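Local coordinates for putative phenazine biosynthesis PhzC/PhzF protein (PDB 4DUN) that probably acts as an isomerase and belongs to the PhzF family, whose relatives share the diaminopimelate epimerase-type fold, at residues I122-S127 with S139-S144; N132-V137 with L147-N152; P128-L133 with L170-G175; P117-I122 with H207-P212. All coordinates share one frame; numbering follows the deposited sequence.

Contact 1: I122-S127 with S139-S144; sequences IEIELS and SDVYSS
Ile122 and Ser143 form an antiparallel hydrogen-bonded pair. Ile122 N reaches Ser143 O at 3.1 Å, and Ser143 N returns to Ile122 O at 2.7 Å. Beyond it, Ile124 N gives an almost straight bond to Val141 O at 3.0 Å (167° at the hydrogen). A water accepts a bond from Val141 N at 2.9 Å and has Ile124 O and Glu123 OE2 within reach.

One face carries Glu123 and Tyr142, the other Ile122 and Ser143. Glu123 CB lies over the tyrosine ring, 4.1 Å from its centroid, in a CH-pi contact. Glu123 extends with CG anti to the backbone N (chi1 -170°), carrying its carboxylate past the ring toward Asp140. There Glu123 OE2 and Asp140 OD1 come to 2.9 Å, two like charges whose closeness would probably raise the pKa of one of them.

The apolar part centres on Val141. Its CG1 meets Ile124 CG1 at 3.8 Å and Leu126 CG at 3.9 Å. Ile124 CG2 and CD1 close over Ser143 CB, while Ser143 OG bonds to Trp173 NE1.

This is a short antiparallel edge pairing: strand 122-123 joins strand 140-143, then its chain peels away toward helix 128-133.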
loop_
_atom_site.group_PDB
_atom_site.type_symbol
_atom_site.label_atom_id
_atom_site.label_comp_id
_atom_site.label_asym_id
_atom_site.label_seq_id
_atom_site.Cartn_x
_atom_site.Cartn_y
_atom_site.Cartn_z
ATOM N N ILE A 122 -5.358 -34.593 1.155
ATOM C CA ILE A 122 -6.293 -35.696 0.986
ATOM C C ILE A 122 -7.373 -35.301 -0.013
ATOM O O ILE A 122 -7.954 -34.209 0.110
ATOM C CB ILE A 122 -6.905 -36.111 2.360
ATOM C CG1 ILE A 122 -5.817 -36.755 3.270
ATOM C CG2 ILE A 122 -8.124 -37.059 2.166
ATOM C CD1 ILE A 122 -6.296 -37.210 4.627
ATOM N N GLU A 123 -7.683 -36.218 -0.962
ATOM C CA GLU A 123 -8.744 -36.021 -1.948
ATOM C C GLU A 123 -10.104 -35.977 -1.261
ATOM O O GLU A 123 -10.390 -36.824 -0.419
ATOM C CB GLU A 123 -8.719 -37.133 -3.011
ATOM C CG GLU A 123 -9.625 -36.879 -4.207
ATOM C CD GLU A 123 -9.488 -37.859 -5.355
ATOM O OE1 GLU A 123 -8.923 -38.960 -5.155
ATOM O OE2 GLU A 123 -9.979 -37.532 -6.458
ATOM N N ILE A 124 -10.939 -34.989 -1.607
ATOM C CA ILE A 124 -12.276 -34.882 -1.011
ATOM C C ILE A 124 -13.319 -34.689 -2.117
ATOM O O ILE A 124 -12.971 -34.430 -3.272
ATOM C CB ILE A 124 -12.390 -33.749 0.058
ATOM C CG1 ILE A 124 -12.082 -32.340 -0.546
ATOM C CG2 ILE A 124 -11.549 -34.053 1.314
ATOM C CD1 ILE A 124 -12.631 -31.120 0.239
ATOM N N GLU A 125 -14.586 -34.787 -1.738
ATOM C CA GLU A 125 -15.730 -34.518 -2.590
ATOM C C GLU A 125 -16.433 -33.308 -2.018
ATOM O O GLU A 125 -16.814 -33.326 -0.847
ATOM C CB GLU A 125 -16.673 -35.728 -2.658
ATOM C CG GLU A 125 -16.236 -36.800 -3.637
ATOM C CD GLU A 125 -16.886 -38.158 -3.448
ATOM O OE1 GLU A 125 -16.337 -39.144 -3.992
ATOM O OE2 GLU A 125 -17.921 -38.245 -2.744
ATOM N N LEU A 126 -16.567 -32.240 -2.809
ATOM C CA LEU A 126 -17.277 -31.048 -2.349
ATOM C C LEU A 126 -18.772 -31.282 -2.396
ATOM O O LEU A 126 -19.258 -31.946 -3.315
ATOM C CB LEU A 126 -16.943 -29.819 -3.209
ATOM C CG LEU A 126 -15.507 -29.318 -3.204
ATOM C CD1 LEU A 126 -15.347 -28.204 -4.190
ATOM C CD2 LEU A 126 -15.079 -28.831 -1.820
ATOM N N SER A 127 -19.505 -30.681 -1.445
ATOM C CA SER A 127 -20.964 -30.707 -1.409
ATOM C C SER A 127 -21.502 -29.882 -2.592
ATOM O O SER A 127 -20.784 -28.984 -3.047
ATOM C CB SER A 127 -21.465 -30.126 -0.088
ATOM O OG SER A 127 -21.156 -28.743 -0.001
ATOM N N SER A 139 -10.704 -30.811 -12.086
ATOM C CA SER A 139 -10.524 -32.233 -12.398
ATOM C C SER A 139 -10.622 -33.039 -11.104
ATOM O O SER A 139 -11.252 -34.096 -11.072
ATOM C CB SER A 139 -9.170 -32.476 -13.063
ATOM O OG SER A 139 -8.898 -31.519 -14.069
ATOM N N ASP A 140 -10.018 -32.500 -10.027
ATOM C CA ASP A 140 -9.973 -33.111 -8.693
ATOM C C ASP A 140 -9.932 -32.023 -7.618
ATOM O O ASP A 140 -9.564 -30.874 -7.891
ATOM C CB ASP A 140 -8.732 -34.030 -8.560
ATOM C CG ASP A 140 -8.798 -35.325 -9.357
ATOM O OD1 ASP A 140 -9.622 -36.199 -9.005
ATOM O OD2 ASP A 140 -7.999 -35.478 -10.311
ATOM N N VAL A 141 -10.303 -32.393 -6.388
ATOM C CA VAL A 141 -10.316 -31.490 -5.230
ATOM C C VAL A 141 -9.539 -32.164 -4.089
ATOM O O VAL A 141 -9.816 -33.320 -3.773
ATOM C CB VAL A 141 -11.767 -31.109 -4.795
ATOM C CG1 VAL A 141 -11.749 -30.175 -3.592
ATOM C CG2 VAL A 141 -12.553 -30.471 -5.942
ATOM N N TYR A 142 -8.567 -31.448 -3.490
ATOM C CA TYR A 142 -7.758 -31.946 -2.368
ATOM C C TYR A 142 -7.881 -30.989 -1.190
ATOM O O TYR A 142 -8.230 -29.810 -1.362
ATOM C CB TYR A 142 -6.287 -32.165 -2.765
ATOM C CG TYR A 142 -6.105 -33.381 -3.642
ATOM C CD1 TYR A 142 -6.418 -33.340 -5.004
ATOM C CD2 TYR A 142 -5.621 -34.577 -3.118
ATOM C CE1 TYR A 142 -6.296 -34.474 -5.807
ATOM C CE2 TYR A 142 -5.472 -35.709 -3.917
ATOM C CZ TYR A 142 -5.814 -35.653 -5.260
ATOM O OH TYR A 142 -5.660 -36.766 -6.052
ATOM N N SER A 143 -7.644 -31.505 0.016
ATOM C CA SER A 143 -7.859 -30.710 1.213
ATOM C C SER A 143 -6.711 -30.787 2.184
ATOM O O SER A 143 -6.139 -31.855 2.405
ATOM C CB SER A 143 -9.144 -31.174 1.904
ATOM O OG SER A 143 -9.448 -30.462 3.094
ATOM N N SER A 144 -6.376 -29.633 2.784
ATOM C CA SER A 144 -5.359 -29.450 3.833
ATOM C C SER A 144 -5.734 -28.163 4.573
ATOM O O SER A 144 -6.929 -27.916 4.744
ATOM C CB SER A 144 -3.953 -29.408 3.236
ATOM O OG SER A 144 -2.945 -29.300 4.235
HETATM O O HOH W 1 -11.720 -34.858 -6.014
#

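Contact 2: N132-V137 with L147-N152; sequences NLIGCV and LILLLN
Val137 O takes a hydrogen bond from a water at 2.9 Å, and the same water accepts a weak one from Asn152 N at 3.2 Å. This water is the polar link between the two segments, which share no direct hydrogen bond. Asn152 has further partners: its N also bonds to Glu156 OE1, and its OD1 bonds to Ser139 OG.

The rest of the contact is apolar. Leu149 is in the middle, and its CD1 methyl touches both residues facing it: Ile134 CB at 3.8 Å and Cys136 SG at 3.8 Å. The sulfur also reaches Leu151 CD2 at 3.9 Å, so it bridges two leucines. Cys136 SG lies between its own backbone N and carbonyl carbon (chi1 65°), a torsion that aims it at the strand.

In the fold, segment 132-137 lies against one face of strand 147-150. Leu147 and Leu149 point to it. Ile148 and Leu150 point the other way and touch helix 207-218. The strand is therefore sandwiched between that helix and the chain that follows helix 128-133. Gly135, with positive phi (65°), turns this chain out of the helix between the two contact residues Ile134 and Cys136.

At the other end of the row, Ile134 sends CG2 to Leu147 CD2 at 3.8 Å, the two side chains crossing at about a right angle. Ile134 also touches Leu170. Its backbone O is bonded by Tyr160 OH.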
loop_
_atom_site.group_PDB
_atom_site.type_symbol
_atom_site.label_atom_id
_atom_site.label_comp_id
_atom_site.label_asym_id
_atom_site.label_seq_id
_atom_site.Cartn_x
_atom_site.Cartn_y
_atom_site.Cartn_z
ATOM N N ASN A 132 -20.567 -24.903 -6.014
ATOM C CA ASN A 132 -21.078 -23.670 -6.601
ATOM C C ASN A 132 -20.295 -22.442 -6.090
ATOM O O ASN A 132 -20.386 -21.383 -6.700
ATOM C CB ASN A 132 -22.579 -23.521 -6.329
ATOM C CG ASN A 132 -23.456 -24.436 -7.172
ATOM O OD1 ASN A 132 -23.025 -25.022 -8.179
ATOM N ND2 ASN A 132 -24.727 -24.558 -6.794
ATOM N N LEU A 133 -19.524 -22.575 -4.991
ATOM C CA LEU A 133 -18.766 -21.439 -4.452
ATOM C C LEU A 133 -17.350 -21.311 -5.042
ATOM O O LEU A 133 -16.768 -20.227 -4.972
ATOM C CB LEU A 133 -18.652 -21.520 -2.918
ATOM C CG LEU A 133 -19.969 -21.501 -2.117
ATOM C CD1 LEU A 133 -19.724 -21.921 -0.683
ATOM C CD2 LEU A 133 -20.681 -20.151 -2.216
ATOM N N ILE A 134 -16.795 -22.404 -5.600
ATOM C CA ILE A 134 -15.411 -22.417 -6.105
ATOM C C ILE A 134 -15.219 -21.685 -7.452
ATOM O O ILE A 134 -14.081 -21.331 -7.778
ATOM C CB ILE A 134 -14.806 -23.842 -6.154
ATOM C CG1 ILE A 134 -15.654 -24.808 -7.021
ATOM C CG2 ILE A 134 -14.565 -24.374 -4.718
ATOM C CD1 ILE A 134 -14.963 -26.126 -7.315
ATOM N N GLY A 135 -16.300 -21.459 -8.198
ATOM C CA GLY A 135 -16.269 -20.714 -9.452
ATOM C C GLY A 135 -15.475 -21.335 -10.582
ATOM O O GLY A 135 -14.850 -20.615 -11.366
ATOM N N CYS A 136 -15.464 -22.680 -10.644
ATOM C CA CYS A 136 -14.788 -23.468 -11.679
ATOM C C CYS A 136 -15.232 -24.914 -11.548
ATOM O O CYS A 136 -15.902 -25.263 -10.572
ATOM C CB CYS A 136 -13.262 -23.332 -11.581
ATOM S SG CYS A 136 -12.555 -24.004 -10.052
ATOM N N VAL A 137 -14.884 -25.750 -12.542
ATOM C CA VAL A 137 -15.147 -27.185 -12.510
ATOM C C VAL A 137 -13.771 -27.869 -12.546
ATOM O O VAL A 137 -13.188 -28.076 -13.616
ATOM C CB VAL A 137 -16.129 -27.724 -13.585
ATOM C CG1 VAL A 137 -16.358 -29.229 -13.396
ATOM C CG2 VAL A 137 -17.465 -26.982 -13.540
ATOM N N LEU A 147 -7.744 -25.152 0.491
ATOM C CA LEU A 147 -8.490 -25.963 -0.472
ATOM C C LEU A 147 -7.687 -25.987 -1.762
ATOM O O LEU A 147 -7.214 -24.934 -2.212
ATOM C CB LEU A 147 -9.898 -25.398 -0.713
ATOM C CG LEU A 147 -10.781 -26.148 -1.709
ATOM C CD1 LEU A 147 -11.149 -27.549 -1.190
ATOM C CD2 LEU A 147 -12.081 -25.358 -1.974
ATOM N N ILE A 148 -7.477 -27.181 -2.326
ATOM C CA ILE A 148 -6.666 -27.312 -3.535
ATOM C C ILE A 148 -7.553 -27.772 -4.681
ATOM O O ILE A 148 -8.149 -28.852 -4.606
ATOM C CB ILE A 148 -5.469 -28.266 -3.301
ATOM C CG1 ILE A 148 -4.603 -27.756 -2.111
ATOM C CG2 ILE A 148 -4.623 -28.417 -4.589
ATOM C CD1 ILE A 148 -3.805 -28.797 -1.431
ATOM N N LEU A 149 -7.603 -26.960 -5.745
ATOM C CA LEU A 149 -8.403 -27.249 -6.938
ATOM C C LEU A 149 -7.503 -27.550 -8.102
ATOM O O LEU A 149 -6.751 -26.679 -8.563
ATOM C CB LEU A 149 -9.353 -26.072 -7.285
ATOM C CG LEU A 149 -10.240 -25.521 -6.129
ATOM C CD1 LEU A 149 -11.024 -24.284 -6.570
ATOM C CD2 LEU A 149 -11.173 -26.597 -5.569
ATOM N N LEU A 150 -7.536 -28.803 -8.552
ATOM C CA LEU A 150 -6.742 -29.210 -9.701
ATOM C C LEU A 150 -7.480 -28.824 -10.971
ATOM O O LEU A 150 -8.572 -29.337 -11.234
ATOM C CB LEU A 150 -6.415 -30.724 -9.665
ATOM C CG LEU A 150 -5.716 -31.271 -10.923
ATOM C CD1 LEU A 150 -4.250 -30.802 -11.003
ATOM C CD2 LEU A 150 -5.814 -32.771 -11.004
ATOM N N LEU A 151 -6.882 -27.929 -11.773
ATOM C CA LEU A 151 -7.484 -27.529 -13.045
ATOM C C LEU A 151 -6.848 -28.331 -14.183
ATOM O O LEU A 151 -5.851 -29.006 -13.959
ATOM C CB LEU A 151 -7.386 -26.014 -13.268
ATOM C CG LEU A 151 -7.996 -25.102 -12.166
ATOM C CD1 LEU A 151 -8.012 -23.635 -12.620
ATOM C CD2 LEU A 151 -9.433 -25.521 -11.779
ATOM N N ASN A 152 -7.451 -28.302 -15.381
ATOM C CA ASN A 152 -7.025 -29.132 -16.507
ATOM C C ASN A 152 -5.836 -28.591 -17.314
ATOM O O ASN A 152 -5.310 -29.320 -18.156
ATOM C CB ASN A 152 -8.212 -29.390 -17.430
ATOM C CG ASN A 152 -9.180 -30.391 -16.852
ATOM O OD1 ASN A 152 -8.836 -31.555 -16.609
ATOM N ND2 ASN A 152 -10.410 -29.970 -16.602
HETATM O O HOH W 2 -10.601 -27.900 -14.812
#

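Contact 3: P128-L133 with L170-G175; sequences PQQANL and LTDWLG
Gln130 and Leu133 of the weakly bonded helix 128-133 rest on a type I beta turn, Leu170 to Trp173, in the loop that leads into strand 176-181. No direct hydrogen bond joins the two segments.

The apolar contact is made by two leucines that lie alongside each other, running opposite ways. Leu133 uses CD1, at 3.9 Å from Leu170 CD2, and its CB lies equally near that methyl. The aliphatic part of Gln130 adds to this: its CG is also 3.9 Å from Leu170 CD2. The same methyl thus sits against two side chains, about one helical turn apart.

The second kind of contact is amide to ring. Gln130 is extended beyond CG (chi2 168°), and this brings its amide up to the six-membered ring of Trp173. The two side chains cross at about a right angle, with amide and ring planes 47° apart. Gln130 NE2 is 3.6 Å from Trp173 CH2, approaching obliquely.

The polar ends are tied elsewhere. Trp173 NE1 already has Ser143 as its partner. Gln130 OE1 accepts a bond from Ser127 N, the residue at the N-cap of the helix. Ser127 OG caps Gln130 N in return, which completes a capping box. The bond to OE1 helps to fix the rotation of the amide. The other end of the amide is held by a water, which accepts from Gln130 NE2 at 3.3 Å and donates to Asp172 OD2 at 2.8 Å.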
loop_
_atom_site.group_PDB
_atom_site.type_symbol
_atom_site.label_atom_id
_atom_site.label_comp_id
_atom_site.label_asym_id
_atom_site.label_seq_id
_atom_site.Cartn_x
_atom_site.Cartn_y
_atom_site.Cartn_z
ATOM N N PRO A 128 -22.745 -30.111 -3.084
ATOM C CA PRO A 128 -23.252 -29.286 -4.200
ATOM C C PRO A 128 -23.127 -27.770 -3.957
ATOM O O PRO A 128 -22.810 -27.048 -4.906
ATOM C CB PRO A 128 -24.714 -29.719 -4.314
ATOM C CG PRO A 128 -24.711 -31.130 -3.827
ATOM C CD PRO A 128 -23.733 -31.142 -2.693
ATOM N N GLN A 129 -23.318 -27.298 -2.696
ATOM C CA GLN A 129 -23.205 -25.876 -2.327
ATOM C C GLN A 129 -21.759 -25.376 -2.437
ATOM O O GLN A 129 -21.538 -24.275 -2.951
ATOM C CB GLN A 129 -23.729 -25.623 -0.907
ATOM C CG GLN A 129 -25.236 -25.411 -0.848
ATOM C CD GLN A 129 -25.742 -25.359 0.572
ATOM O OE1 GLN A 129 -25.852 -26.383 1.258
ATOM N NE2 GLN A 129 -26.076 -24.165 1.041
ATOM N N GLN A 130 -20.779 -26.178 -1.950
ATOM C CA GLN A 130 -19.354 -25.835 -2.027
ATOM C C GLN A 130 -18.888 -25.805 -3.473
ATOM O O GLN A 130 -18.121 -24.918 -3.834
ATOM C CB GLN A 130 -18.494 -26.816 -1.215
ATOM C CG GLN A 130 -18.528 -26.563 0.290
ATOM C CD GLN A 130 -17.922 -27.683 1.089
ATOM O OE1 GLN A 130 -17.938 -28.857 0.689
ATOM N NE2 GLN A 130 -17.392 -27.343 2.256
ATOM N N ALA A 131 -19.383 -26.743 -4.315
ATOM C CA ALA A 131 -19.044 -26.818 -5.747
ATOM C C ALA A 131 -19.500 -25.565 -6.503
ATOM O O ALA A 131 -18.907 -25.223 -7.529
ATOM C CB ALA A 131 -19.665 -28.058 -6.374
ATOM N N ASN A 132 -20.567 -24.903 -6.014
ATOM C CA ASN A 132 -21.078 -23.670 -6.601
ATOM C C ASN A 132 -20.295 -22.442 -6.090
ATOM O O ASN A 132 -20.386 -21.383 -6.700
ATOM C CB ASN A 132 -22.579 -23.521 -6.329
ATOM C CG ASN A 132 -23.456 -24.436 -7.172
ATOM O OD1 ASN A 132 -23.025 -25.022 -8.179
ATOM N ND2 ASN A 132 -24.727 -24.558 -6.794
ATOM N N LEU A 133 -19.524 -22.575 -4.991
ATOM C CA LEU A 133 -18.766 -21.439 -4.452
ATOM C C LEU A 133 -17.350 -21.311 -5.042
ATOM O O LEU A 133 -16.768 -20.227 -4.972
ATOM C CB LEU A 133 -18.652 -21.520 -2.918
ATOM C CG LEU A 133 -19.969 -21.501 -2.117
ATOM C CD1 LEU A 133 -19.724 -21.921 -0.683
ATOM C CD2 LEU A 133 -20.681 -20.151 -2.216
ATOM N N LEU A 170 -16.412 -20.388 1.823
ATOM C CA LEU A 170 -15.715 -21.668 1.994
ATOM C C LEU A 170 -14.856 -21.586 3.275
ATOM O O LEU A 170 -13.616 -21.593 3.214
ATOM C CB LEU A 170 -14.848 -22.003 0.752
ATOM C CG LEU A 170 -15.580 -22.186 -0.578
ATOM C CD1 LEU A 170 -14.640 -21.949 -1.731
ATOM C CD2 LEU A 170 -16.221 -23.571 -0.687
ATOM N N THR A 171 -15.545 -21.490 4.434
ATOM C CA THR A 171 -14.986 -21.294 5.779
ATOM C C THR A 171 -14.129 -22.456 6.312
ATOM O O THR A 171 -13.403 -22.261 7.288
ATOM C CB THR A 171 -16.118 -21.004 6.784
ATOM O OG1 THR A 171 -17.117 -22.027 6.698
ATOM C CG2 THR A 171 -16.748 -19.624 6.576
ATOM N N ASP A 172 -14.185 -23.639 5.683
ATOM C CA ASP A 172 -13.402 -24.802 6.114
ATOM C C ASP A 172 -11.897 -24.666 5.805
ATOM O O ASP A 172 -11.113 -25.432 6.360
ATOM C CB ASP A 172 -13.938 -26.086 5.456
ATOM C CG ASP A 172 -14.761 -26.993 6.345
ATOM O OD1 ASP A 172 -15.168 -26.544 7.448
ATOM O OD2 ASP A 172 -15.022 -28.147 5.932
ATOM N N TRP A 173 -11.498 -23.703 4.943
ATOM C CA TRP A 173 -10.104 -23.538 4.511
ATOM C C TRP A 173 -9.595 -22.095 4.669
ATOM O O TRP A 173 -10.395 -21.160 4.648
ATOM C CB TRP A 173 -9.956 -24.005 3.044
ATOM C CG TRP A 173 -10.328 -25.452 2.879
ATOM C CD1 TRP A 173 -9.557 -26.534 3.188
ATOM C CD2 TRP A 173 -11.625 -25.967 2.537
ATOM N NE1 TRP A 173 -10.268 -27.695 2.991
ATOM C CE2 TRP A 173 -11.547 -27.376 2.611
ATOM C CE3 TRP A 173 -12.834 -25.376 2.125
ATOM C CZ2 TRP A 173 -12.640 -28.203 2.318
ATOM C CZ3 TRP A 173 -13.914 -26.195 1.825
ATOM C CH2 TRP A 173 -13.811 -27.591 1.914
ATOM N N LEU A 174 -8.264 -21.927 4.849
ATOM C CA LEU A 174 -7.642 -20.606 5.008
ATOM C C LEU A 174 -7.587 -19.880 3.658
ATOM O O LEU A 174 -8.067 -18.753 3.532
ATOM C CB LEU A 174 -6.227 -20.707 5.630
ATOM C CG LEU A 174 -5.417 -19.377 5.721
ATOM C CD1 LEU A 174 -6.049 -18.389 6.691
ATOM C CD2 LEU A 174 -3.981 -19.635 6.142
ATOM N N GLY A 175 -6.979 -20.532 2.684
ATOM C CA GLY A 175 -6.829 -20.014 1.334
ATOM C C GLY A 175 -7.350 -20.987 0.299
ATOM O O GLY A 175 -7.605 -22.159 0.598
HETATM O O HOH W 3 -15.668 -29.757 3.672
#

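Contact 4: P117-I122 with H207-P212; sequences PEIMPI and HCNLIP
Pro212 sits at the apolar centre, pointing toward the loop. Glu118 and Met120 each lie along it. Glu118 lays its CG methylene 3.7 Å from Pro212 CB. With chi1 at 178° the chain is stretched away from its backbone N, and OE2 ends 3.4 Å from the same Pro212 CB. Met120 bends at chi2 and brings SD to 3.9 Å from Pro212 CB.

Nearer the start of the helix, Ile119 CD1 touches Cys208 CB at 3.9 Å. Pro121 CD packs on Asn209, 3.6 Å from its backbone O.

The helix, 207-218, is probably the central helix that a beta barrel wraps in a lobe of the diaminopimelate epimerase-type fold. Ile211 of this helix meets strands 222-227, 233-239 and 244-259. The loop crosses its surface on the way from strand 111-117 to strand 122-123.

Part of the polar edge follows from Pro212. A proline has no N-H, so the helix is kinked there and Cys208 O lacks the usual helical bond from that position. It accepts Ile119 N instead, at 2.9 Å, with the donor above the carbonyl plane. Ile119 O in turn takes Asn209 ND2 at 2.9 Å. This bond is nearly straight (170° at the hydrogen) and lies in the amide plane of Asn209. The same ND2 makes a weak bond to Ser144 OG. Pro117 O is buried against Cys208, 3.5 Å from its CB, and has no hydrogen-bond partner in the model.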
loop_
_atom_site.group_PDB
_atom_site.type_symbol
_atom_site.label_atom_id
_atom_site.label_comp_id
_atom_site.label_asym_id
_atom_site.label_seq_id
_atom_site.Cartn_x
_atom_site.Cartn_y
_atom_site.Cartn_z
ATOM N N PRO A 117 7.538 -28.834 6.657
ATOM C CA PRO A 117 7.032 -30.216 6.719
ATOM C C PRO A 117 6.304 -30.582 5.422
ATOM O O PRO A 117 5.675 -29.721 4.805
ATOM C CB PRO A 117 6.072 -30.173 7.916
ATOM C CG PRO A 117 5.562 -28.777 7.922
ATOM C CD PRO A 117 6.769 -27.949 7.571
ATOM N N GLU A 118 6.466 -31.831 4.970
ATOM C CA GLU A 118 5.780 -32.361 3.795
ATOM C C GLU A 118 4.361 -32.690 4.227
ATOM O O GLU A 118 4.179 -33.334 5.259
ATOM C CB GLU A 118 6.520 -33.596 3.262
ATOM C CG GLU A 118 5.826 -34.217 2.061
ATOM C CD GLU A 118 6.725 -35.112 1.240
ATOM O OE1 GLU A 118 7.222 -36.114 1.796
ATOM O OE2 GLU A 118 6.963 -34.791 0.053
ATOM N N ILE A 119 3.357 -32.182 3.511
ATOM C CA ILE A 119 1.962 -32.417 3.911
ATOM C C ILE A 119 1.153 -32.890 2.694
ATOM O O ILE A 119 0.529 -32.070 2.021
ATOM C CB ILE A 119 1.316 -31.161 4.586
ATOM C CG1 ILE A 119 2.172 -30.574 5.737
ATOM C CG2 ILE A 119 -0.120 -31.453 5.071
ATOM C CD1 ILE A 119 1.809 -29.118 6.140
ATOM N N MET A 120 1.135 -34.211 2.433
ATOM C CA MET A 120 0.345 -34.738 1.314
ATOM C C MET A 120 -1.146 -34.465 1.585
ATOM O O MET A 120 -1.647 -34.900 2.635
ATOM C CB MET A 120 0.605 -36.249 1.103
ATOM C CG MET A 120 -0.188 -36.854 -0.068
ATOM S SD MET A 120 0.301 -36.144 -1.678
ATOM C CE MET A 120 -0.829 -36.938 -2.723
ATOM N N PRO A 121 -1.845 -33.692 0.708
ATOM C CA PRO A 121 -3.258 -33.400 0.978
ATOM C C PRO A 121 -4.118 -34.611 0.672
ATOM O O PRO A 121 -3.652 -35.535 -0.000
ATOM C CB PRO A 121 -3.571 -32.242 0.029
ATOM C CG PRO A 121 -2.667 -32.482 -1.160
ATOM C CD PRO A 121 -1.398 -33.064 -0.567
ATOM N N ILE A 122 -5.358 -34.593 1.155
ATOM C CA ILE A 122 -6.293 -35.696 0.986
ATOM C C ILE A 122 -7.373 -35.301 -0.013
ATOM O O ILE A 122 -7.954 -34.209 0.110
ATOM C CB ILE A 122 -6.905 -36.111 2.360
ATOM C CG1 ILE A 122 -5.817 -36.755 3.270
ATOM C CG2 ILE A 122 -8.124 -37.059 2.166
ATOM C CD1 ILE A 122 -6.296 -37.210 4.627
ATOM N N HIS A 207 3.273 -24.849 -0.942
ATOM C CA HIS A 207 4.174 -25.837 -1.530
ATOM C C HIS A 207 4.418 -27.023 -0.567
ATOM O O HIS A 207 4.846 -28.080 -1.029
ATOM C CB HIS A 207 5.461 -25.184 -2.071
ATOM C CG HIS A 207 5.154 -24.325 -3.267
ATOM N ND1 HIS A 207 4.639 -23.055 -3.119
ATOM C CD2 HIS A 207 5.143 -24.645 -4.587
ATOM C CE1 HIS A 207 4.381 -22.620 -4.347
ATOM N NE2 HIS A 207 4.697 -23.532 -5.264
ATOM N N CYS A 208 4.008 -26.913 0.726
ATOM C CA CYS A 208 4.000 -28.067 1.647
ATOM C C CYS A 208 3.084 -29.165 1.113
ATOM O O CYS A 208 3.352 -30.339 1.335
ATOM C CB CYS A 208 3.562 -27.641 3.041
ATOM S SG CYS A 208 4.738 -26.542 3.841
ATOM N N ASN A 209 1.981 -28.771 0.452
ATOM C CA ASN A 209 1.027 -29.689 -0.164
ATOM C C ASN A 209 1.342 -29.935 -1.623
ATOM O O ASN A 209 1.197 -31.059 -2.090
ATOM C CB ASN A 209 -0.404 -29.141 -0.107
ATOM C CG ASN A 209 -0.918 -28.667 1.228
ATOM O OD1 ASN A 209 -1.571 -27.630 1.296
ATOM N ND2 ASN A 209 -0.733 -29.446 2.295
ATOM N N LEU A 210 1.669 -28.867 -2.376
ATOM C CA LEU A 210 1.840 -28.974 -3.822
ATOM C C LEU A 210 3.022 -29.839 -4.194
ATOM O O LEU A 210 2.917 -30.607 -5.155
ATOM C CB LEU A 210 1.954 -27.581 -4.488
ATOM C CG LEU A 210 0.688 -26.704 -4.423
ATOM C CD1 LEU A 210 0.990 -25.284 -4.916
ATOM C CD2 LEU A 210 -0.505 -27.333 -5.225
ATOM N N ILE A 211 4.121 -29.767 -3.417
ATOM C CA ILE A 211 5.333 -30.551 -3.703
ATOM C C ILE A 211 5.033 -32.069 -3.582
ATOM O O ILE A 211 5.248 -32.746 -4.589
ATOM C CB ILE A 211 6.554 -30.122 -2.866
ATOM C CG1 ILE A 211 7.011 -28.677 -3.278
ATOM C CG2 ILE A 211 7.693 -31.145 -2.984
ATOM C CD1 ILE A 211 8.055 -28.056 -2.317
ATOM N N PRO A 212 4.540 -32.643 -2.439
ATOM C CA PRO A 212 4.274 -34.098 -2.423
ATOM C C PRO A 212 3.243 -34.489 -3.472
ATOM O O PRO A 212 3.383 -35.543 -4.094
ATOM C CB PRO A 212 3.753 -34.369 -1.000
ATOM C CG PRO A 212 3.300 -33.023 -0.487
ATOM C CD PRO A 212 4.246 -32.036 -1.123
#

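Along the chain, contact 4 closes a long loop, and contacts 1, 2 and 3 lie inside it. Contacts 1 and 4 share Ile122, with about 14 Å between their centres. The centre of contact 2 is about 9 Å from those of contacts 1 and 3. Contact 3 uses helix 128-133 and contact 2 the chain just after it. Contacts 1 and 2 reach neighbouring strands, 140-143 and 147-150. Contacts 3 and 4 do not touch, with nearest atoms about 7 Å apart. Together they bind the chain after strand 111-117 first to helix 207-218, then to strand 140-143, next to the loop 170-175, and last to strand 147-150.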